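Side-chain contact in glutathione reductase (Bartonella henselae, PDB 3O0H), which probably catalyses the NADPH-dependent reduction of glutathione disulfide to glutathione, using a bound FAD and a redox-active cysteine pair: residues D311-T316 and V345-E350. Sequence-based numbering, arbitrary orientation.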
loop_
_atom_site.group_PDB
_atom_site.type_symbol
_atom_site.label_atom_id
_atom_site.label_comp_id
_atom_site.label_asym_id
_atom_site.label_seq_id
_atom_site.Cartn_x
_atom_site.Cartn_y
_atom_site.Cartn_z
ATOM N N ASP B 311 11.440 19.560 -28.253
ATOM C CA ASP B 311 10.126 20.099 -28.430
ATOM C C ASP B 311 9.132 19.095 -27.865
ATOM O O ASP B 311 9.510 18.129 -27.239
ATOM C CB ASP B 311 9.860 20.495 -29.884
ATOM C CG ASP B 311 9.865 19.326 -30.877
ATOM O OD1 ASP B 311 9.858 18.151 -30.517
ATOM O OD2 ASP B 311 9.817 19.612 -32.078
ATOM N N GLU B 312 7.870 19.359 -28.112
ATOM C CA GLU B 312 6.798 18.508 -27.666
ATOM C C GLU B 312 6.765 17.117 -28.297
ATOM O O GLU B 312 6.004 16.263 -27.827
ATOM C CB GLU B 312 5.446 19.246 -27.837
ATOM C CG GLU B 312 5.095 19.730 -29.229
ATOM C CD GLU B 312 5.983 20.893 -29.754
ATOM O OE1 GLU B 312 6.539 21.707 -28.956
ATOM O OE2 GLU B 312 6.146 20.962 -30.982
ATOM N N LYS B 313 7.573 16.872 -29.333
ATOM C CA LYS B 313 7.666 15.537 -29.915
ATOM C C LYS B 313 9.012 14.845 -29.536
ATOM O O LYS B 313 9.351 13.762 -30.044
ATOM C CB LYS B 313 7.478 15.627 -31.415
ATOM C CG LYS B 313 6.073 16.144 -31.824
ATOM C CD LYS B 313 6.173 17.324 -32.797
ATOM C CE LYS B 313 4.805 17.900 -33.185
ATOM N NZ LYS B 313 4.068 18.634 -32.085
ATOM N N MET B 314 9.727 15.442 -28.587
ATOM C CA MET B 314 11.044 14.958 -28.133
ATOM C C MET B 314 12.157 15.205 -29.196
ATOM O O MET B 314 13.260 14.638 -29.096
ATOM C CB MET B 314 11.025 13.471 -27.719
ATOM C CG MET B 314 9.887 13.044 -26.794
ATOM S SD MET B 314 9.823 14.115 -25.387
ATOM C CE MET B 314 11.245 13.637 -24.496
ATOM N N THR B 315 11.882 16.096 -30.145
ATOM C CA THR B 315 12.831 16.435 -31.222
ATOM C C THR B 315 13.749 17.568 -30.755
ATOM O O THR B 315 13.303 18.596 -30.184
ATOM C CB THR B 315 12.134 16.954 -32.511
ATOM O OG1 THR B 315 10.823 16.383 -32.647
ATOM C CG2 THR B 315 12.977 16.618 -33.799
ATOM N N THR B 316 15.019 17.408 -31.058
ATOM C CA THR B 316 15.963 18.534 -30.990
ATOM C C THR B 316 15.700 19.555 -32.114
ATOM O O THR B 316 14.772 19.418 -32.953
ATOM C CB THR B 316 17.464 18.060 -31.019
ATOM O OG1 THR B 316 17.839 17.710 -32.356
ATOM C CG2 THR B 316 17.700 16.834 -30.051
ATOM N N VAL B 345 8.953 6.992 -29.806
ATOM C CA VAL B 345 8.694 5.941 -30.784
ATOM C C VAL B 345 7.427 6.209 -31.606
ATOM O O VAL B 345 7.435 6.054 -32.835
ATOM C CB VAL B 345 8.666 4.537 -30.175
ATOM C CG1 VAL B 345 8.332 3.506 -31.275
ATOM C CG2 VAL B 345 10.022 4.201 -29.523
ATOM N N LYS B 346 6.363 6.618 -30.940
ATOM C CA LYS B 346 5.123 7.075 -31.611
ATOM C C LYS B 346 5.373 8.243 -32.612
ATOM O O LYS B 346 4.967 8.179 -33.760
ATOM C CB LYS B 346 4.070 7.456 -30.550
ATOM N N ASN B 347 6.072 9.291 -32.200
ATOM C CA ASN B 347 6.307 10.456 -33.078
ATOM C C ASN B 347 7.250 10.207 -34.257
ATOM O O ASN B 347 7.005 10.658 -35.384
ATOM C CB ASN B 347 6.857 11.605 -32.219
ATOM C CG ASN B 347 5.766 12.279 -31.414
ATOM O OD1 ASN B 347 4.738 12.592 -31.959
ATOM N ND2 ASN B 347 5.983 12.484 -30.130
ATOM N N ALA B 348 8.343 9.496 -34.003
ATOM C CA ALA B 348 9.391 9.352 -35.018
ATOM C C ALA B 348 8.951 8.406 -36.120
ATOM O O ALA B 348 9.300 8.596 -37.287
ATOM C CB ALA B 348 10.641 8.831 -34.383
ATOM N N PHE B 349 8.202 7.386 -35.733
ATOM C CA PHE B 349 7.826 6.326 -36.658
ATOM C C PHE B 349 6.319 6.286 -37.004
ATOM O O PHE B 349 5.879 5.427 -37.783
ATOM C CB PHE B 349 8.304 4.994 -36.071
ATOM C CG PHE B 349 9.779 4.968 -35.800
ATOM C CD1 PHE B 349 10.681 5.063 -36.848
ATOM C CD2 PHE B 349 10.262 4.891 -34.505
ATOM C CE1 PHE B 349 12.064 5.061 -36.621
ATOM C CE2 PHE B 349 11.644 4.891 -34.242
ATOM C CZ PHE B 349 12.547 4.986 -35.317
ATOM N N GLU B 350 5.525 7.203 -36.461
ATOM C CA GLU B 350 4.080 7.233 -36.796
ATOM C C GLU B 350 3.580 8.668 -37.059
ATOM O O GLU B 350 4.298 9.663 -36.861
ATOM C CB GLU B 350 3.257 6.541 -35.698
ATOM C CG GLU B 350 3.417 5.008 -35.640
ATOM C CD GLU B 350 3.611 4.450 -34.225
ATOM O OE1 GLU B 350 2.817 4.794 -33.305
ATOM O OE2 GLU B 350 4.579 3.658 -34.032
#
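Lys313 and Asn347 make nearly all of this contact, the aliphatic base of the lysine lying against the carboxamide of the asparagine, and the pair illustrates how a polar side chain can pack on a neighbour while spending its hydrogen bond elsewhere. Asn347 comes from the last turn of helix 334-349 and points at the loop that leads into strand 321-323, the edge strand of the parallel sheet in the FAD-binding part of the fold. Its ND2 comes to 3.5 Å from CA of Lys313, while its OD1 lies 3.8 Å from CG of Lys313; the two side chains cross at about a right angle, and the amide meets CB and CG of the lysine. The bond made by ND2 goes to the backbone O of Thr354, in the chain that follows the helix.

Lys313 starts toward the helix but then turns off. With CG beside its own backbone N (chi1 -63°) and bends at chi2 and chi4, its ammonium group ends near Glu312, where NZ and OE2 form a long, weak salt bridge of 3.3 Å. The backbone under the lysine follows a type I turn from Asp311 to Met314, closed by N of Met314 on O of Asp311. An Asx turn overlaps it, OD1 of Asp311 accepting from N of Lys313 at 2.9 Å; the same OD1 also takes N of Thr315, the two donors approaching from opposite faces of the carboxylate plane. Beside it, the O of Glu312 accepts from OG1 of Thr355.

Across the contact itself the chemistry is therefore van der Waals, methylene against amide, whereas the hydrogen bonds of Asn347 and Glu312 to Thr354 and Thr355 tie both the helix end and the turn to the same following segment.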